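Local coordinates for protein Uly1 (Catenovulum maritimum, PDB 7DRQ) that probably cleaves the algal polysaccharide ulvan by a lyase reaction, as a calcium-binding member of polysaccharide lyase family 24, at residues K54-Y65 and N109-E120. Residues are numbered along the deposited sequence; the frame is centred on the assembly and turned at random.
Sequences KVYKNYVFMTWY and NTIAVAISPKDE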
loop_
_atom_site.group_PDB
_atom_site.type_symbol
_atom_site.label_atom_id
_atom_site.label_comp_id
_atom_site.label_asym_id
_atom_site.label_seq_id
_atom_site.Cartn_x
_atom_site.Cartn_y
_atom_site.Cartn_z
ATOM N N LYS A 54 5.434 -5.637 -8.792
ATOM C CA LYS A 54 4.592 -6.765 -9.168
ATOM C C LYS A 54 5.397 -7.711 -10.042
ATOM O O LYS A 54 6.350 -7.300 -10.714
ATOM C CB LYS A 54 3.335 -6.334 -9.940
ATOM C CG LYS A 54 2.342 -5.520 -9.131
ATOM C CD LYS A 54 1.781 -6.349 -7.989
ATOM C CE LYS A 54 1.205 -5.432 -6.916
ATOM N NZ LYS A 54 0.083 -4.586 -7.487
ATOM N N VAL A 55 5.002 -8.979 -10.035
ATOM C CA VAL A 55 5.610 -10.001 -10.879
ATOM C C VAL A 55 4.529 -10.610 -11.756
ATOM O O VAL A 55 3.472 -11.017 -11.258
ATOM C CB VAL A 55 6.326 -11.081 -10.047
ATOM C CG1 VAL A 55 7.023 -12.084 -10.973
ATOM C CG2 VAL A 55 7.362 -10.432 -9.146
ATOM N N TYR A 56 4.792 -10.652 -13.062
ATOM C CA TYR A 56 3.891 -11.246 -14.045
ATOM C C TYR A 56 4.732 -12.092 -14.988
ATOM O O TYR A 56 5.592 -11.553 -15.694
ATOM C CB TYR A 56 3.126 -10.176 -14.834
ATOM C CG TYR A 56 2.439 -10.745 -16.054
ATOM C CD1 TYR A 56 1.323 -11.562 -15.924
ATOM C CD2 TYR A 56 2.918 -10.488 -17.335
ATOM C CE1 TYR A 56 0.700 -12.103 -17.040
ATOM C CE2 TYR A 56 2.303 -11.017 -18.445
ATOM C CZ TYR A 56 1.195 -11.826 -18.294
ATOM O OH TYR A 56 0.587 -12.360 -19.404
ATOM N N LYS A 57 4.486 -13.404 -14.997
ATOM C CA LYS A 57 5.317 -14.342 -15.747
ATOM C C LYS A 57 6.790 -14.097 -15.422
ATOM O O LYS A 57 7.186 -14.165 -14.251
ATOM C CB LYS A 57 5.039 -14.221 -17.251
ATOM C CG LYS A 57 3.606 -14.590 -17.622
ATOM C CD LYS A 57 3.395 -14.618 -19.127
ATOM C CE LYS A 57 2.100 -15.341 -19.484
ATOM N NZ LYS A 57 1.900 -16.561 -18.646
ATOM N N ASN A 58 7.598 -13.775 -16.431
ATOM C CA ASN A 58 9.030 -13.567 -16.241
ATOM C C ASN A 58 9.418 -12.096 -16.110
ATOM O O ASN A 58 10.580 -11.741 -16.348
ATOM C CB ASN A 58 9.814 -14.215 -17.388
ATOM C CG ASN A 58 9.360 -13.733 -18.753
ATOM O OD1 ASN A 58 8.284 -14.096 -19.223
ATOM N ND2 ASN A 58 10.184 -12.909 -19.401
ATOM N N TYR A 59 8.506 -11.241 -15.676
ATOM C CA TYR A 59 8.773 -9.810 -15.615
ATOM C C TYR A 59 8.520 -9.300 -14.208
ATOM O O TYR A 59 7.484 -9.612 -13.610
ATOM C CB TYR A 59 7.897 -9.048 -16.607
ATOM C CG TYR A 59 8.034 -9.508 -18.033
ATOM C CD1 TYR A 59 9.131 -9.141 -18.802
ATOM C CD2 TYR A 59 7.049 -10.298 -18.619
ATOM C CE1 TYR A 59 9.243 -9.564 -20.135
ATOM C CE2 TYR A 59 7.149 -10.720 -19.928
ATOM C CZ TYR A 59 8.241 -10.354 -20.681
ATOM O OH TYR A 59 8.325 -10.781 -21.988
ATOM N N VAL A 60 9.456 -8.514 -13.685
ATOM C CA VAL A 60 9.265 -7.808 -12.423
ATOM C C VAL A 60 9.080 -6.336 -12.747
ATOM O O VAL A 60 9.994 -5.698 -13.287
ATOM C CB VAL A 60 10.458 -8.004 -11.471
ATOM C CG1 VAL A 60 10.136 -7.386 -10.112
ATOM C CG2 VAL A 60 10.771 -9.480 -11.324
ATOM N N PHE A 61 7.912 -5.790 -12.412
ATOM C CA PHE A 61 7.610 -4.387 -12.643
ATOM C C PHE A 61 7.809 -3.609 -11.349
ATOM O O PHE A 61 7.285 -4.002 -10.302
ATOM C CB PHE A 61 6.173 -4.227 -13.145
ATOM C CG PHE A 61 5.948 -4.804 -14.518
ATOM C CD1 PHE A 61 5.646 -6.148 -14.678
ATOM C CD2 PHE A 61 6.043 -4.001 -15.646
ATOM C CE1 PHE A 61 5.439 -6.679 -15.933
ATOM C CE2 PHE A 61 5.831 -4.527 -16.908
ATOM C CZ PHE A 61 5.532 -5.868 -17.052
HETATM N N MSE A 62 8.592 -2.529 -11.416
HETATM C CA MSE A 62 8.887 -1.716 -10.238
HETATM C C MSE A 62 8.752 -0.235 -10.547
HETATM O O MSE A 62 9.260 0.241 -11.561
HETATM C CB MSE A 62 10.294 -2.018 -9.723
HETATM C CG MSE A 62 10.456 -3.443 -9.250
HETATM SE SE MSE A 62 12.367 -3.817 -8.943
HETATM C CE MSE A 62 12.916 -4.322 -10.736
ATOM N N THR A 63 8.071 0.496 -9.669
ATOM C CA THR A 63 7.892 1.930 -9.831
ATOM C C THR A 63 8.773 2.683 -8.844
ATOM O O THR A 63 9.175 2.157 -7.808
ATOM C CB THR A 63 6.436 2.345 -9.621
ATOM O OG1 THR A 63 6.070 2.127 -8.254
ATOM C CG2 THR A 63 5.499 1.547 -10.540
ATOM N N TRP A 64 9.040 3.942 -9.176
ATOM C CA TRP A 64 9.837 4.834 -8.347
ATOM C C TRP A 64 9.767 6.227 -8.950
ATOM O O TRP A 64 9.553 6.379 -10.155
ATOM C CB TRP A 64 11.300 4.358 -8.240
ATOM C CG TRP A 64 11.979 4.005 -9.560
ATOM C CD1 TRP A 64 11.726 2.915 -10.352
ATOM C CD2 TRP A 64 13.041 4.720 -10.202
ATOM N NE1 TRP A 64 12.563 2.917 -11.449
ATOM C CE2 TRP A 64 13.372 4.015 -11.384
ATOM C CE3 TRP A 64 13.743 5.892 -9.901
ATOM C CZ2 TRP A 64 14.358 4.450 -12.258
ATOM C CZ3 TRP A 64 14.732 6.315 -10.769
ATOM C CH2 TRP A 64 15.036 5.597 -11.931
ATOM N N TYR A 65 9.922 7.235 -8.100
ATOM C CA TYR A 65 10.234 8.585 -8.553
ATOM C C TYR A 65 11.744 8.728 -8.678
ATOM O O TYR A 65 12.491 8.197 -7.850
ATOM C CB TYR A 65 9.722 9.627 -7.559
ATOM C CG TYR A 65 8.229 9.739 -7.468
ATOM C CD1 TYR A 65 7.506 10.457 -8.420
ATOM C CD2 TYR A 65 7.537 9.146 -6.414
ATOM C CE1 TYR A 65 6.134 10.567 -8.329
ATOM C CE2 TYR A 65 6.166 9.252 -6.322
ATOM C CZ TYR A 65 5.476 9.967 -7.273
ATOM O OH TYR A 65 4.115 10.060 -7.152
ATOM N N ASN A 109 2.038 9.699 -1.590
ATOM C CA ASN A 109 1.787 9.844 -3.020
ATOM C C ASN A 109 2.577 8.837 -3.840
ATOM O O ASN A 109 3.304 9.191 -4.764
ATOM C CB ASN A 109 2.113 11.268 -3.451
ATOM C CG ASN A 109 1.100 12.268 -2.948
ATOM O OD1 ASN A 109 0.444 12.043 -1.930
ATOM N ND2 ASN A 109 0.984 13.397 -3.648
ATOM N N THR A 110 2.419 7.566 -3.504
ATOM C CA THR A 110 3.174 6.495 -4.137
ATOM C C THR A 110 2.695 6.243 -5.570
ATOM O O THR A 110 1.672 6.757 -6.025
ATOM C CB THR A 110 3.051 5.220 -3.306
ATOM O OG1 THR A 110 1.652 4.901 -3.151
ATOM C CG2 THR A 110 3.683 5.421 -1.958
ATOM N N ILE A 111 3.468 5.424 -6.280
ATOM C CA ILE A 111 3.128 4.953 -7.619
ATOM C C ILE A 111 2.804 3.472 -7.519
ATOM O O ILE A 111 3.707 2.645 -7.331
ATOM C CB ILE A 111 4.270 5.175 -8.615
ATOM C CG1 ILE A 111 4.817 6.608 -8.542
ATOM C CG2 ILE A 111 3.803 4.797 -10.032
ATOM C CD1 ILE A 111 6.307 6.682 -8.963
ATOM N N ALA A 112 1.531 3.125 -7.686
ATOM C CA ALA A 112 1.109 1.732 -7.682
ATOM C C ALA A 112 1.096 1.198 -9.107
ATOM O O ALA A 112 0.768 1.922 -10.050
ATOM C CB ALA A 112 -0.280 1.579 -7.065
ATOM N N VAL A 113 1.473 -0.073 -9.261
ATOM C CA VAL A 113 1.519 -0.710 -10.571
ATOM C C VAL A 113 0.776 -2.039 -10.504
ATOM O O VAL A 113 0.801 -2.736 -9.485
ATOM C CB VAL A 113 2.974 -0.914 -11.070
ATOM C CG1 VAL A 113 3.771 -1.813 -10.093
ATOM C CG2 VAL A 113 2.998 -1.475 -12.492
ATOM N N ALA A 114 0.102 -2.384 -11.600
ATOM C CA ALA A 114 -0.479 -3.710 -11.760
ATOM C C ALA A 114 -0.443 -4.123 -13.225
ATOM O O ALA A 114 -0.481 -3.281 -14.128
ATOM C CB ALA A 114 -1.933 -3.768 -11.269
ATOM N N ILE A 115 -0.389 -5.435 -13.443
ATOM C CA ILE A 115 -0.570 -6.053 -14.757
ATOM C C ILE A 115 -1.888 -6.821 -14.743
ATOM O O ILE A 115 -2.177 -7.536 -13.780
ATOM C CB ILE A 115 0.603 -6.996 -15.089
ATOM C CG1 ILE A 115 1.954 -6.309 -14.864
ATOM C CG2 ILE A 115 0.475 -7.527 -16.515
ATOM C CD1 ILE A 115 2.174 -5.107 -15.726
ATOM N N SER A 116 -2.701 -6.667 -15.796
ATOM C CA SER A 116 -3.811 -7.604 -16.000
ATOM C C SER A 116 -3.272 -8.890 -16.604
ATOM O O SER A 116 -2.715 -8.857 -17.702
ATOM C CB SER A 116 -4.874 -7.047 -16.930
ATOM O OG SER A 116 -5.806 -8.093 -17.249
ATOM N N PRO A 117 -3.431 -10.035 -15.947
ATOM C CA PRO A 117 -2.991 -11.292 -16.567
ATOM C C PRO A 117 -3.874 -11.711 -17.733
ATOM O O PRO A 117 -3.513 -12.649 -18.450
ATOM C CB PRO A 117 -3.060 -12.302 -15.409
ATOM C CG PRO A 117 -3.218 -11.462 -14.159
ATOM C CD PRO A 117 -3.974 -10.251 -14.599
ATOM N N LYS A 118 -5.002 -11.031 -17.950
ATOM C CA LYS A 118 -5.882 -11.375 -19.059
ATOM C C LYS A 118 -5.417 -10.729 -20.360
ATOM O O LYS A 118 -5.077 -11.429 -21.317
ATOM C CB LYS A 118 -7.322 -10.989 -18.722
ATOM C CG LYS A 118 -7.937 -11.934 -17.699
ATOM C CD LYS A 118 -9.248 -11.396 -17.152
ATOM C CE LYS A 118 -10.022 -12.483 -16.433
ATOM N NZ LYS A 118 -9.344 -13.802 -16.553
ATOM N N ASP A 119 -5.352 -9.398 -20.411
ATOM C CA ASP A 119 -4.985 -8.725 -21.655
ATOM C C ASP A 119 -3.610 -8.071 -21.605
ATOM O O ASP A 119 -3.257 -7.332 -22.530
ATOM C CB ASP A 119 -6.052 -7.695 -22.052
ATOM C CG ASP A 119 -6.187 -6.548 -21.055
ATOM O OD1 ASP A 119 -5.415 -6.482 -20.071
ATOM O OD2 ASP A 119 -7.076 -5.700 -21.271
ATOM N N GLU A 120 -2.833 -8.316 -20.547
ATOM C CA GLU A 120 -1.461 -7.809 -20.416
ATOM C C GLU A 120 -1.383 -6.281 -20.465
ATOM O O GLU A 120 -0.338 -5.710 -20.810
ATOM C CB GLU A 120 -0.538 -8.431 -21.471
ATOM C CG GLU A 120 -0.234 -9.893 -21.179
ATOM C CD GLU A 120 0.893 -10.459 -22.033
ATOM O OE1 GLU A 120 1.212 -9.869 -23.090
ATOM O OE2 GLU A 120 1.466 -11.497 -21.638
#
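Strand 111-115 packs against the face of the hairpin 54-65, running nearly antiparallel to strand 59-65 (164°, closest approach of the axes 6.9 Å) and roughly parallel to 54-56. The two belong to different sheets, so side chains make the join. At one end the methyl CD1 of I111 sits over the centre of the Y65 ring, 3.6 Å from its centroid, while the phenol OH reaches past to donate to N109 O at 2.7 Å, nearly straight on to the carbonyl. T63 OG1 donates to I111 O at 2.6 Å, tilted 29° from the carbonyl plane; a chi1 of 67° sends the hydroxyl there and turns CG2 back against V113 CB. Further along, K54 NZ meets V113 O at 2.8 Å, and the same ammonium forms a salt bridge with D51. I115 serves two rings: CD1 lies over the middle of F61, 3.6 Å from its centroid, and CG2 over one face of Y56, nearer the rim. K57 CG covers the opposite face of Y56, and E120 comes in at the ring edge, its carboxylate plane almost perpendicular to the ring, taking the phenol proton on the anti lone pair of OE2 (OH to OE2 2.6 Å); its OE1 is hydrogen-bonded to S159. A phenylalanine in place of Y56 would probably leave E120 OE2 without its phenol donor and the carboxylate freer to turn. The arrangement is consistent with two neighbouring blades of a beta-propeller, the fold expected of this BNR-repeat family: isoleucine methyls set over aromatic faces make much of the apolar interface, while hydroxyls and an ammonium, not backbone pairing, satisfy three carbonyls of 109-120, which should tie the strand to the hairpin.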